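Local structure of DNA repair protein RecO (Deinococcus radiodurans, 1U5K) at residues Arg216-Phe221 / His230-Leu235; Val132-Ser137 / Ala209-Leu214; Glu110-Leu115 / Leu141-Val146; Leu102-Glu107 / Val224-Val229. The protein binds a zinc ion and is probably involved in DNA repair and in recombination by the RecF pathway. All blocks are in the same frame, centred on the assembly; numbering follows the deposited sequence.

Overall arrangement
All four contacts lie in the helical, C-terminal part of RecO, away from the zinc-binding cysteines. Helix 211-225 serves three of them: contact 2 uses its start, contact 1 its middle and contact 4 its end. The centres of contacts 1 and 2 are about 11 Å apart, those of contacts 2 and 4 about 20 Å. Contact 3, its centre about 12 Å from that of contact 4, joins the start of helix 110-125 to the loop after helix 129-141. Contact 4 opens first along the chain, before contacts 3 and 2; contact 1 closes last. Helix 211-225 and the turn that follows it, late in the sequence, are thus packed against the earlier helices 86-102 and 129-141.

Contact 1. Residues Arg216-Phe221 / His230-Leu235; sequences RALEKF and HSWRQL
Glu219 of helix 211-225 reaches across to Trp232 and Arg233, where the chain folds back on that helix as a 3-10 turn. From CB the acid's CG lies anti to the carbonyl carbon (chi1 -73°), and Glu219 CG sits 3.8 Å from CH2 of Trp232. Glu219 CD then passes 4.0 Å from Arg233 CG, and Glu219 OE1 rests 3.2 Å from Arg233 CG. The carboxylate thus meets the arginine's methylenes; Glu219 OE1 and Arg233 NE are 4.1 Å apart, opposite charges close by but short of a salt bridge. A water lies 2.6 Å from Glu219 OE1 and may also bond weakly to Arg233 O. Leu218 brings its CG obliquely to the indole, whose other neighbours include Phe98, edge-to-face, on helix 86-102. Arg233 CG lies over the centre of one indole face, while its bent chain turns the guanidinium back to His230 O, with NH1 above the carbonyl plane. With Arg233 cut back to alanine, the indole would probably lose the methylene packed on that face, and His230 O its side-chain donor. At the indole edge, Trp232 NE1 donates to His230 ND1 over 2.9 Å, nearly in the indole plane.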
loop_
_atom_site.group_PDB
_atom_site.type_symbol
_atom_site.label_atom_id
_atom_site.label_comp_id
_atom_site.label_asym_id
_atom_site.label_seq_id
_atom_site.Cartn_x
_atom_site.Cartn_y
_atom_site.Cartn_z
ATOM N N ARG A 216 -8.295 -11.715 9.352
ATOM C CA ARG A 216 -7.271 -11.261 10.281
ATOM C C ARG A 216 -6.176 -12.298 10.453
ATOM O O ARG A 216 -4.990 -11.970 10.440
ATOM C CB ARG A 216 -7.859 -10.831 11.623
ATOM C CG ARG A 216 -8.449 -9.425 11.594
ATOM C CD ARG A 216 -8.629 -8.775 12.961
ATOM N NE ARG A 216 -9.437 -9.648 13.808
ATOM C CZ ARG A 216 -10.764 -9.641 13.843
ATOM N NH1 ARG A 216 -11.460 -8.777 13.114
ATOM N NH2 ARG A 216 -11.393 -10.500 14.632
ATOM N N ALA A 217 -6.571 -13.557 10.571
ATOM C CA ALA A 217 -5.629 -14.636 10.782
ATOM C C ALA A 217 -4.731 -14.775 9.557
ATOM O O ALA A 217 -3.509 -14.909 9.689
ATOM C CB ALA A 217 -6.372 -15.901 11.060
ATOM N N LEU A 218 -5.351 -14.685 8.385
ATOM C CA LEU A 218 -4.637 -14.733 7.117
ATOM C C LEU A 218 -3.575 -13.633 7.036
ATOM O O LEU A 218 -2.436 -13.934 6.685
ATOM C CB LEU A 218 -5.606 -14.676 5.938
ATOM C CG LEU A 218 -4.981 -14.670 4.543
ATOM C CD1 LEU A 218 -4.370 -16.002 4.299
ATOM C CD2 LEU A 218 -5.995 -14.259 3.475
ATOM N N GLU A 219 -3.937 -12.400 7.394
ATOM C CA GLU A 219 -3.056 -11.241 7.344
ATOM C C GLU A 219 -1.857 -11.389 8.279
ATOM O O GLU A 219 -0.733 -11.128 7.869
ATOM C CB GLU A 219 -3.814 -9.965 7.716
ATOM C CG GLU A 219 -4.781 -9.478 6.656
ATOM C CD GLU A 219 -5.485 -8.187 7.053
ATOM O OE1 GLU A 219 -5.023 -7.114 6.638
ATOM O OE2 GLU A 219 -6.472 -8.211 7.809
ATOM N N LYS A 220 -2.106 -11.813 9.515
ATOM C CA LYS A 220 -1.060 -12.007 10.502
ATOM C C LYS A 220 -0.100 -13.111 10.060
ATOM O O LYS A 220 1.120 -12.937 10.056
ATOM C CB LYS A 220 -1.678 -12.381 11.858
ATOM C CG LYS A 220 -0.701 -12.484 13.023
ATOM C CD LYS A 220 0.259 -11.315 13.150
ATOM C CE LYS A 220 -0.322 -10.005 13.637
ATOM N NZ LYS A 220 0.833 -9.107 13.974
ATOM N N PHE A 221 -0.661 -14.258 9.699
ATOM C CA PHE A 221 0.138 -15.386 9.254
ATOM C C PHE A 221 1.034 -15.024 8.075
ATOM O O PHE A 221 2.233 -15.296 8.130
ATOM C CB PHE A 221 -0.772 -16.567 8.899
ATOM C CG PHE A 221 -0.038 -17.794 8.446
ATOM C CD1 PHE A 221 0.678 -18.566 9.337
ATOM C CD2 PHE A 221 -0.028 -18.158 7.121
ATOM C CE1 PHE A 221 1.335 -19.718 8.925
ATOM C CE2 PHE A 221 0.647 -19.295 6.699
ATOM C CZ PHE A 221 1.324 -20.070 7.607
ATOM N N HIS A 230 3.361 -6.180 2.086
ATOM C CA HIS A 230 1.993 -6.676 2.218
ATOM C C HIS A 230 0.963 -5.547 2.096
ATOM O O HIS A 230 0.014 -5.408 2.872
ATOM C CB HIS A 230 1.881 -7.531 3.486
ATOM C CG HIS A 230 2.748 -8.752 3.431
ATOM N ND1 HIS A 230 2.557 -9.750 2.504
ATOM C CD2 HIS A 230 3.886 -9.069 4.094
ATOM C CE1 HIS A 230 3.525 -10.640 2.608
ATOM N NE2 HIS A 230 4.333 -10.259 3.578
ATOM N N SER A 231 1.156 -4.764 1.040
ATOM C CA SER A 231 0.202 -3.754 0.591
ATOM C C SER A 231 -1.151 -4.317 0.150
ATOM O O SER A 231 -2.163 -3.630 0.027
ATOM C CB SER A 231 0.857 -2.900 -0.494
ATOM O OG SER A 231 1.247 -3.646 -1.633
ATOM N N TRP A 232 -1.191 -5.598 -0.168
ATOM C CA TRP A 232 -2.442 -6.256 -0.502
ATOM C C TRP A 232 -3.460 -6.165 0.616
ATOM O O TRP A 232 -4.658 -6.295 0.384
ATOM C CB TRP A 232 -2.180 -7.720 -0.854
ATOM C CG TRP A 232 -1.665 -8.552 0.263
ATOM C CD1 TRP A 232 -0.362 -8.798 0.543
ATOM C CD2 TRP A 232 -2.437 -9.260 1.242
ATOM N NE1 TRP A 232 -0.265 -9.583 1.663
ATOM C CE2 TRP A 232 -1.526 -9.897 2.104
ATOM C CE3 TRP A 232 -3.800 -9.427 1.483
ATOM C CZ2 TRP A 232 -1.938 -10.704 3.169
ATOM C CZ3 TRP A 232 -4.213 -10.222 2.555
ATOM C CH2 TRP A 232 -3.281 -10.829 3.399
ATOM N N ARG A 233 -3.005 -5.910 1.840
ATOM C CA ARG A 233 -3.921 -5.708 2.954
ATOM C C ARG A 233 -4.812 -4.468 2.866
ATOM O O ARG A 233 -5.867 -4.452 3.480
ATOM C CB ARG A 233 -3.164 -5.682 4.270
ATOM C CG ARG A 233 -2.588 -7.031 4.613
ATOM C CD ARG A 233 -1.170 -6.952 5.052
ATOM N NE ARG A 233 -1.026 -6.356 6.352
ATOM C CZ ARG A 233 -0.114 -5.450 6.698
ATOM N NH1 ARG A 233 0.759 -4.904 5.860
ATOM N NH2 ARG A 233 -0.102 -5.051 7.961
ATOM N N GLN A 234 -4.454 -3.514 2.015
ATOM C CA GLN A 234 -5.336 -2.419 1.625
ATOM C C GLN A 234 -6.666 -2.892 1.020
ATOM O O GLN A 234 -7.690 -2.200 1.062
ATOM C CB GLN A 234 -4.591 -1.558 0.611
ATOM C CG GLN A 234 -3.396 -0.816 1.158
ATOM C CD GLN A 234 -3.803 0.036 2.352
ATOM O OE1 GLN A 234 -4.607 0.966 2.223
ATOM N NE2 GLN A 234 -3.317 -0.330 3.521
ATOM N N LEU A 235 -6.659 -4.087 0.440
ATOM C CA LEU A 235 -7.841 -4.605 -0.219
ATOM C C LEU A 235 -8.684 -5.608 0.567
ATOM O O LEU A 235 -9.711 -6.071 0.069
ATOM C CB LEU A 235 -7.438 -5.204 -1.566
ATOM C CG LEU A 235 -6.664 -4.247 -2.461
ATOM C CD1 LEU A 235 -6.179 -4.970 -3.701
ATOM C CD2 LEU A 235 -7.421 -2.965 -2.796
HETATM O O HOH W 1 -6.588 -5.022 6.675
#

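Contact 2. Residues Val132-Ser137 / Ala209-Leu214; sequences VALVMS and ADRPAL
Leu134 of helix 129-141 pushes its forked end toward the start of helix 211-225, CD1 mainly on Arg211 and CD2 on Leu214. Leu134 CD1 meets the aliphatic stem of Arg211, 3.8 Å from Arg211 CG and 4.0 Å from Arg211 CD, with Arg211 CB only slightly farther off. Leu134 CD2 comes to 3.9 Å from Leu214 CB, one helical turn along, and the two leucine side chains cross at about a right angle; Leu214 CD1 also approaches Leu134 CD1 at 4.2 Å. Arg211 can offer this much hydrocarbon because its chain runs extended from CG to NE (chi2 179°, chi3 -168°), so three methylenes pass the leucine at a slant before the charged end continues beyond. Farther out, that end is firmly engaged: NH2 forms a salt bridge with Asp128, NH1 another with Glu130, and NE bonds Val206 O. These acids lie just before helix 129-141 and at its beginning, so the arginine ties the two helices together by its charge as well as by its stem. Leu214 is backed by Val186, Phe189 and Leu190 of helix 184-192, and Trp215 packs against Leu134. No hydrogen bond joins the two segments themselves. Their direct contact is therefore wholly apolar, and the buried arginine serves both chemistries, its methylenes packing against Leu134 while the two carboxylates probably balance its charge.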
loop_
_atom_site.group_PDB
_atom_site.type_symbol
_atom_site.label_atom_id
_atom_site.label_comp_id
_atom_site.label_asym_id
_atom_site.label_seq_id
_atom_site.Cartn_x
_atom_site.Cartn_y
_atom_site.Cartn_z
ATOM N N VAL A 132 -15.334 -16.784 -2.163
ATOM C CA VAL A 132 -14.374 -17.317 -3.131
ATOM C C VAL A 132 -12.964 -16.862 -2.737
ATOM O O VAL A 132 -12.028 -17.661 -2.688
ATOM C CB VAL A 132 -14.716 -16.900 -4.569
ATOM C CG1 VAL A 132 -13.717 -17.427 -5.581
ATOM C CG2 VAL A 132 -16.105 -17.411 -4.979
ATOM N N ALA A 133 -12.811 -15.578 -2.439
ATOM C CA ALA A 133 -11.486 -15.038 -2.143
ATOM C C ALA A 133 -10.905 -15.593 -0.849
ATOM O O ALA A 133 -9.718 -15.911 -0.825
ATOM C CB ALA A 133 -11.512 -13.511 -2.127
ATOM N N LEU A 134 -11.712 -15.737 0.202
ATOM C CA LEU A 134 -11.282 -16.393 1.427
ATOM C C LEU A 134 -10.757 -17.794 1.153
ATOM O O LEU A 134 -9.647 -18.164 1.541
ATOM C CB LEU A 134 -12.354 -16.432 2.516
ATOM C CG LEU A 134 -12.331 -15.227 3.437
ATOM C CD1 LEU A 134 -13.568 -15.243 4.297
ATOM C CD2 LEU A 134 -11.042 -15.073 4.264
ATOM N N VAL A 135 -11.558 -18.566 0.437
ATOM C CA VAL A 135 -11.246 -19.958 0.170
ATOM C C VAL A 135 -9.973 -20.100 -0.651
ATOM O O VAL A 135 -9.112 -20.903 -0.318
ATOM C CB VAL A 135 -12.429 -20.673 -0.502
ATOM C CG1 VAL A 135 -12.012 -22.016 -1.043
ATOM C CG2 VAL A 135 -13.539 -20.811 0.504
ATOM N N MET A 136 -9.853 -19.278 -1.687
ATOM C CA MET A 136 -8.780 -19.369 -2.657
ATOM C C MET A 136 -7.482 -18.843 -2.053
ATOM O O MET A 136 -6.417 -19.424 -2.242
ATOM C CB MET A 136 -9.160 -18.591 -3.920
ATOM C CG MET A 136 -10.355 -19.220 -4.643
ATOM S SD MET A 136 -10.026 -20.879 -5.201
ATOM C CE MET A 136 -9.202 -20.566 -6.592
ATOM N N SER A 137 -7.578 -17.768 -1.283
ATOM C CA SER A 137 -6.397 -17.247 -0.617
ATOM C C SER A 137 -5.794 -18.257 0.382
ATOM O O SER A 137 -4.580 -18.523 0.366
ATOM C CB SER A 137 -6.691 -15.804 -0.162
ATOM O OG SER A 137 -7.412 -15.858 1.051
ATOM N N ALA A 209 -20.536 -12.746 9.716
ATOM C CA ALA A 209 -20.120 -12.250 11.019
ATOM C C ALA A 209 -18.775 -12.853 11.409
ATOM O O ALA A 209 -18.013 -12.185 12.089
ATOM C CB ALA A 209 -21.161 -12.573 12.093
ATOM N N ASP A 210 -18.493 -14.093 11.017
ATOM C CA ASP A 210 -17.246 -14.763 11.374
ATOM C C ASP A 210 -16.068 -14.543 10.426
ATOM O O ASP A 210 -14.950 -14.982 10.694
ATOM C CB ASP A 210 -17.483 -16.264 11.527
ATOM C CG ASP A 210 -18.391 -16.599 12.697
ATOM O OD1 ASP A 210 -18.294 -15.966 13.770
ATOM O OD2 ASP A 210 -19.264 -17.482 12.604
ATOM N N ARG A 211 -16.291 -13.802 9.352
ATOM C CA ARG A 211 -15.256 -13.653 8.343
ATOM C C ARG A 211 -14.110 -12.719 8.720
ATOM O O ARG A 211 -12.979 -13.036 8.368
ATOM C CB ARG A 211 -15.866 -13.286 6.999
ATOM C CG ARG A 211 -16.657 -14.410 6.378
ATOM C CD ARG A 211 -17.276 -14.010 5.067
ATOM N NE ARG A 211 -18.247 -15.009 4.657
ATOM C CZ ARG A 211 -18.900 -15.042 3.503
ATOM N NH1 ARG A 211 -18.706 -14.099 2.598
ATOM N NH2 ARG A 211 -19.712 -16.061 3.252
ATOM N N PRO A 212 -14.355 -11.599 9.396
ATOM C CA PRO A 212 -13.242 -10.741 9.822
ATOM C C PRO A 212 -12.160 -11.528 10.566
ATOM O O PRO A 212 -10.981 -11.278 10.324
ATOM C CB PRO A 212 -13.928 -9.657 10.666
ATOM C CG PRO A 212 -15.288 -9.559 10.030
ATOM C CD PRO A 212 -15.654 -11.000 9.741
ATOM N N ALA A 213 -12.534 -12.487 11.407
ATOM C CA ALA A 213 -11.576 -13.363 12.077
ATOM C C ALA A 213 -10.674 -14.129 11.104
ATOM O O ALA A 213 -9.458 -14.219 11.308
ATOM C CB ALA A 213 -12.302 -14.336 12.972
ATOM N N LEU A 214 -11.287 -14.656 10.048
ATOM C CA LEU A 214 -10.575 -15.342 8.974
ATOM C C LEU A 214 -9.616 -14.446 8.188
ATOM O O LEU A 214 -8.486 -14.861 7.918
ATOM C CB LEU A 214 -11.547 -16.033 8.029
ATOM C CG LEU A 214 -12.414 -17.119 8.670
ATOM C CD1 LEU A 214 -13.361 -17.710 7.639
ATOM C CD2 LEU A 214 -11.494 -18.207 9.204
#

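Contact 3. Residues Glu110-Leu115 / Leu141-Val146; sequences EQAFDL and LGLAGV
Leu143 carries this contact alone from its side, pointing out of the loop after helix 129-141 into the first turns of helix 110-125. The close part is at Leu143 CD1, which sits directly on the helix backbone, 3.6 Å from Ala112 CA and 3.9 Å from the carbonyl carbon C of Gln111. The small side chain of Ala112 permits this approach, Ala112 CB standing 4.2 Å from Leu143 CD1. Leu115, one turn on, crosses the loop leucine obliquely and brings Leu115 CD1 to 4.2 Å from Leu143 CD1. The chi1 of -59° in Leu143 sets CG anti to the carbonyl carbon, aiming the branch at the helix. On the looser side Leu143 CD2 faces the exposed Gln111, approaching Gln111 CB at 4.3 Å while the rest of the glutamine chain leads off. Farther in, Ala112 packs on Phe103 and Leu115 on Met136 and Leu140, joining the site to the body of the helical domain. Ala112 N, close to the methyl, is already paired with Ser109 OG. The contact is thus purely van der Waals, with no polar bond between the segments; its closest approach is one leucine methyl against the helix backbone.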
loop_
_atom_site.group_PDB
_atom_site.type_symbol
_atom_site.label_atom_id
_atom_site.label_comp_id
_atom_site.label_asym_id
_atom_site.label_seq_id
_atom_site.Cartn_x
_atom_site.Cartn_y
_atom_site.Cartn_z
ATOM N N GLU A 110 2.836 -23.947 -11.955
ATOM C CA GLU A 110 1.661 -24.151 -12.786
ATOM C C GLU A 110 0.404 -24.389 -11.948
ATOM O O GLU A 110 -0.672 -23.912 -12.295
ATOM C CB GLU A 110 1.856 -25.301 -13.780
ATOM C CG GLU A 110 0.625 -25.483 -14.659
ATOM C CD GLU A 110 0.831 -26.304 -15.920
ATOM O OE1 GLU A 110 1.877 -26.973 -16.043
ATOM O OE2 GLU A 110 -0.074 -26.302 -16.784
ATOM N N GLN A 111 0.530 -25.128 -10.852
ATOM C CA GLN A 111 -0.603 -25.433 -9.986
ATOM C C GLN A 111 -1.147 -24.137 -9.382
ATOM O O GLN A 111 -2.354 -23.932 -9.295
ATOM C CB GLN A 111 -0.191 -26.418 -8.893
ATOM C CG GLN A 111 0.144 -27.822 -9.378
ATOM C CD GLN A 111 1.518 -27.999 -10.000
ATOM O OE1 GLN A 111 2.394 -27.131 -9.924
ATOM N NE2 GLN A 111 1.709 -29.153 -10.625
ATOM N N ALA A 112 -0.237 -23.235 -9.030
ATOM C CA ALA A 112 -0.570 -21.934 -8.477
ATOM C C ALA A 112 -1.276 -21.101 -9.531
ATOM O O ALA A 112 -2.313 -20.514 -9.239
ATOM C CB ALA A 112 0.679 -21.239 -7.937
ATOM N N PHE A 113 -0.769 -21.107 -10.760
ATOM C CA PHE A 113 -1.411 -20.405 -11.859
ATOM C C PHE A 113 -2.858 -20.875 -12.036
ATOM O O PHE A 113 -3.783 -20.062 -12.136
ATOM C CB PHE A 113 -0.683 -20.533 -13.205
ATOM C CG PHE A 113 -1.461 -19.887 -14.329
ATOM C CD1 PHE A 113 -1.470 -18.511 -14.470
ATOM C CD2 PHE A 113 -2.286 -20.641 -15.151
ATOM C CE1 PHE A 113 -2.251 -17.902 -15.428
ATOM C CE2 PHE A 113 -3.070 -20.051 -16.115
ATOM C CZ PHE A 113 -3.057 -18.687 -16.254
ATOM N N ASP A 114 -3.048 -22.189 -12.047
ATOM C CA ASP A 114 -4.377 -22.738 -12.319
ATOM C C ASP A 114 -5.384 -22.373 -11.229
ATOM O O ASP A 114 -6.540 -22.037 -11.505
ATOM C CB ASP A 114 -4.318 -24.260 -12.388
ATOM C CG ASP A 114 -3.712 -24.765 -13.679
ATOM O OD1 ASP A 114 -3.753 -24.056 -14.712
ATOM O OD2 ASP A 114 -3.184 -25.890 -13.708
ATOM N N LEU A 115 -4.928 -22.476 -9.987
ATOM C CA LEU A 115 -5.711 -22.063 -8.835
ATOM C C LEU A 115 -5.995 -20.569 -8.852
ATOM O O LEU A 115 -7.103 -20.147 -8.500
ATOM C CB LEU A 115 -5.000 -22.399 -7.532
ATOM C CG LEU A 115 -5.689 -23.055 -6.338
ATOM C CD1 LEU A 115 -5.233 -22.341 -5.083
ATOM C CD2 LEU A 115 -7.201 -23.237 -6.345
ATOM N N LEU A 141 -2.036 -20.784 0.152
ATOM C CA LEU A 141 -1.024 -21.038 1.167
ATOM C C LEU A 141 -0.342 -22.396 1.042
ATOM O O LEU A 141 0.857 -22.524 1.323
ATOM C CB LEU A 141 -1.594 -20.898 2.579
ATOM C CG LEU A 141 -2.314 -19.603 2.968
ATOM C CD1 LEU A 141 -2.922 -19.696 4.363
ATOM C CD2 LEU A 141 -1.310 -18.485 2.927
ATOM N N GLY A 142 -1.098 -23.411 0.639
ATOM C CA GLY A 142 -0.557 -24.738 0.424
ATOM C C GLY A 142 0.415 -24.879 -0.728
ATOM O O GLY A 142 1.120 -25.883 -0.796
ATOM N N LEU A 143 0.462 -23.911 -1.640
ATOM C CA LEU A 143 1.349 -24.025 -2.783
ATOM C C LEU A 143 2.587 -23.142 -2.680
ATOM O O LEU A 143 3.468 -23.172 -3.528
ATOM C CB LEU A 143 0.590 -23.667 -4.050
ATOM C CG LEU A 143 -0.643 -24.513 -4.349
ATOM C CD1 LEU A 143 -1.398 -23.922 -5.531
ATOM C CD2 LEU A 143 -0.258 -25.949 -4.606
ATOM N N ALA A 144 2.658 -22.362 -1.610
ATOM C CA ALA A 144 3.652 -21.319 -1.491
ATOM C C ALA A 144 4.688 -21.774 -0.475
ATOM O O ALA A 144 4.623 -22.904 0.012
ATOM C CB ALA A 144 2.949 -20.015 -1.106
ATOM N N GLY A 145 5.605 -20.871 -0.142
ATOM C CA GLY A 145 6.737 -21.095 0.751
ATOM C C GLY A 145 6.508 -21.085 2.257
ATOM O O GLY A 145 7.335 -21.601 3.021
ATOM N N VAL A 146 5.433 -20.439 2.696
ATOM C CA VAL A 146 4.945 -20.562 4.069
ATOM C C VAL A 146 4.626 -22.002 4.475
ATOM O O VAL A 146 4.408 -22.862 3.603
ATOM C CB VAL A 146 3.677 -19.716 4.259
ATOM C CG1 VAL A 146 3.939 -18.286 3.845
ATOM C CG2 VAL A 146 2.517 -20.290 3.453
#

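Contact 4. Residues Leu102-Glu107 / Val224-Val229; sequences LFQEGE and VQVGGV
Val226 holds CG1 anti to its backbone N (chi1 177°) and CG2 anti to its carbonyl carbon, which aims one methyl at Gln104 and the other at Leu102. Gln104 answers with a bent chain (chi1 -52°, chi2 -48°) that brings its amide end back to the valine, Gln104 CD standing 4.1 Å from Val226 CG1. The glutamine and valine run antiparallel as they pass, and the contact is van der Waals, between the amide carbon CD and the methyl. Leu102 meets the other branch: its CB points away, but the far end returns, with Leu102 CD1 4.2 Å from Val226 CG2, and Leu102 O lies 4.1 Å from the same Val226 CG2. Both segments leave a helix here, Phe103 and Val226 each being the first residue to depart from helical backbone angles. The loop that follows Phe103 is shaped by a type II beta turn from Gln104 to Glu107, closed by Glu107 N to Gln104 O at 2.8 Å. Gly106 takes the positive phi of that turn. A weak bond from Gln104 N to Glu107 OE1, 3.3 Å long, braces it further. On the other segment, Val226 O accepts from His230 NE2. The contact thus joins the end of helix 86-102 to the end of helix 211-225; Val146 packs on Val226, Leu140 and Leu141 of helix 129-141 pack on Leu102, and Lys33 of strand 32-38 bonds Phe103 O.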
loop_
_atom_site.group_PDB
_atom_site.type_symbol
_atom_site.label_atom_id
_atom_site.label_comp_id
_atom_site.label_asym_id
_atom_site.label_seq_id
_atom_site.Cartn_x
_atom_site.Cartn_y
_atom_site.Cartn_z
ATOM N N LEU A 102 2.443 -13.276 -1.997
ATOM C CA LEU A 102 2.589 -14.535 -1.284
ATOM C C LEU A 102 3.734 -15.373 -1.857
ATOM O O LEU A 102 4.472 -16.015 -1.115
ATOM C CB LEU A 102 1.272 -15.312 -1.254
ATOM C CG LEU A 102 1.330 -16.745 -0.734
ATOM C CD1 LEU A 102 1.589 -16.697 0.756
ATOM C CD2 LEU A 102 0.049 -17.511 -1.014
ATOM N N PHE A 103 3.855 -15.369 -3.174
ATOM C CA PHE A 103 4.830 -16.156 -3.902
ATOM C C PHE A 103 6.047 -15.294 -4.243
ATOM O O PHE A 103 5.940 -14.330 -4.991
ATOM C CB PHE A 103 4.192 -16.665 -5.194
ATOM C CG PHE A 103 3.119 -17.685 -4.970
ATOM C CD1 PHE A 103 1.802 -17.294 -4.787
ATOM C CD2 PHE A 103 3.429 -19.035 -4.910
ATOM C CE1 PHE A 103 0.819 -18.256 -4.561
ATOM C CE2 PHE A 103 2.449 -19.999 -4.687
ATOM C CZ PHE A 103 1.145 -19.603 -4.499
ATOM N N GLN A 104 7.207 -15.663 -3.714
ATOM C CA GLN A 104 8.473 -15.032 -4.096
ATOM C C GLN A 104 8.933 -15.558 -5.449
ATOM O O GLN A 104 8.394 -16.547 -5.959
ATOM C CB GLN A 104 9.559 -15.350 -3.064
ATOM C CG GLN A 104 9.155 -15.030 -1.642
ATOM C CD GLN A 104 8.542 -13.644 -1.552
ATOM O OE1 GLN A 104 7.328 -13.495 -1.383
ATOM N NE2 GLN A 104 9.376 -12.625 -1.689
ATOM N N GLU A 105 9.915 -14.871 -6.027
ATOM C CA GLU A 105 10.420 -15.206 -7.356
ATOM C C GLU A 105 10.852 -16.667 -7.355
ATOM O O GLU A 105 11.470 -17.106 -6.389
ATOM C CB GLU A 105 11.575 -14.293 -7.750
ATOM N N GLY A 106 10.464 -17.413 -8.388
ATOM C CA GLY A 106 10.595 -18.862 -8.445
ATOM C C GLY A 106 9.538 -19.725 -7.768
ATOM O O GLY A 106 9.400 -20.915 -8.047
ATOM N N GLU A 107 8.770 -19.189 -6.828
ATOM C CA GLU A 107 7.775 -20.016 -6.148
ATOM C C GLU A 107 6.463 -20.232 -6.910
ATOM O O GLU A 107 5.680 -21.078 -6.485
ATOM C CB GLU A 107 7.469 -19.462 -4.748
ATOM C CG GLU A 107 8.702 -19.182 -3.902
ATOM C CD GLU A 107 8.394 -18.811 -2.460
ATOM O OE1 GLU A 107 7.211 -18.579 -2.087
ATOM O OE2 GLU A 107 9.402 -18.759 -1.717
ATOM N N VAL A 224 3.781 -12.473 9.007
ATOM C CA VAL A 224 4.849 -13.060 9.813
ATOM C C VAL A 224 5.705 -14.018 8.985
ATOM O O VAL A 224 6.920 -14.019 9.121
ATOM C CB VAL A 224 4.316 -13.732 11.081
ATOM C CG1 VAL A 224 5.399 -14.559 11.789
ATOM C CG2 VAL A 224 3.734 -12.669 11.981
ATOM N N GLN A 225 5.105 -14.818 8.113
ATOM C CA GLN A 225 5.813 -15.873 7.410
ATOM C C GLN A 225 6.581 -15.368 6.189
ATOM O O GLN A 225 7.621 -15.926 5.846
ATOM C CB GLN A 225 4.844 -16.949 6.929
ATOM C CG GLN A 225 4.140 -17.779 8.005
ATOM C CD GLN A 225 4.971 -18.965 8.432
ATOM O OE1 GLN A 225 5.414 -19.747 7.585
ATOM N NE2 GLN A 225 5.203 -19.086 9.739
ATOM N N VAL A 226 6.064 -14.347 5.512
ATOM C CA VAL A 226 6.607 -13.947 4.215
ATOM C C VAL A 226 7.146 -12.538 4.360
ATOM O O VAL A 226 6.441 -11.678 4.875
ATOM C CB VAL A 226 5.550 -13.923 3.100
ATOM C CG1 VAL A 226 6.119 -13.438 1.779
ATOM C CG2 VAL A 226 4.953 -15.288 2.932
ATOM N N GLY A 227 8.376 -12.292 3.923
ATOM C CA GLY A 227 8.842 -10.917 3.825
ATOM C C GLY A 227 8.063 -10.001 2.893
ATOM O O GLY A 227 7.498 -10.429 1.892
ATOM N N GLY A 228 8.092 -8.699 3.161
ATOM C CA GLY A 228 7.547 -7.706 2.248
ATOM C C GLY A 228 6.711 -6.647 2.950
ATOM O O GLY A 228 6.608 -6.643 4.173
ATOM N N VAL A 229 6.044 -5.817 2.152
ATOM C CA VAL A 229 5.224 -4.720 2.651
ATOM C C VAL A 229 3.777 -5.166 2.832
ATOM O O VAL A 229 3.013 -4.570 3.579
ATOM C CB VAL A 229 5.236 -3.540 1.655
ATOM C CG1 VAL A 229 6.682 -3.097 1.429
ATOM C CG2 VAL A 229 4.490 -3.890 0.329
#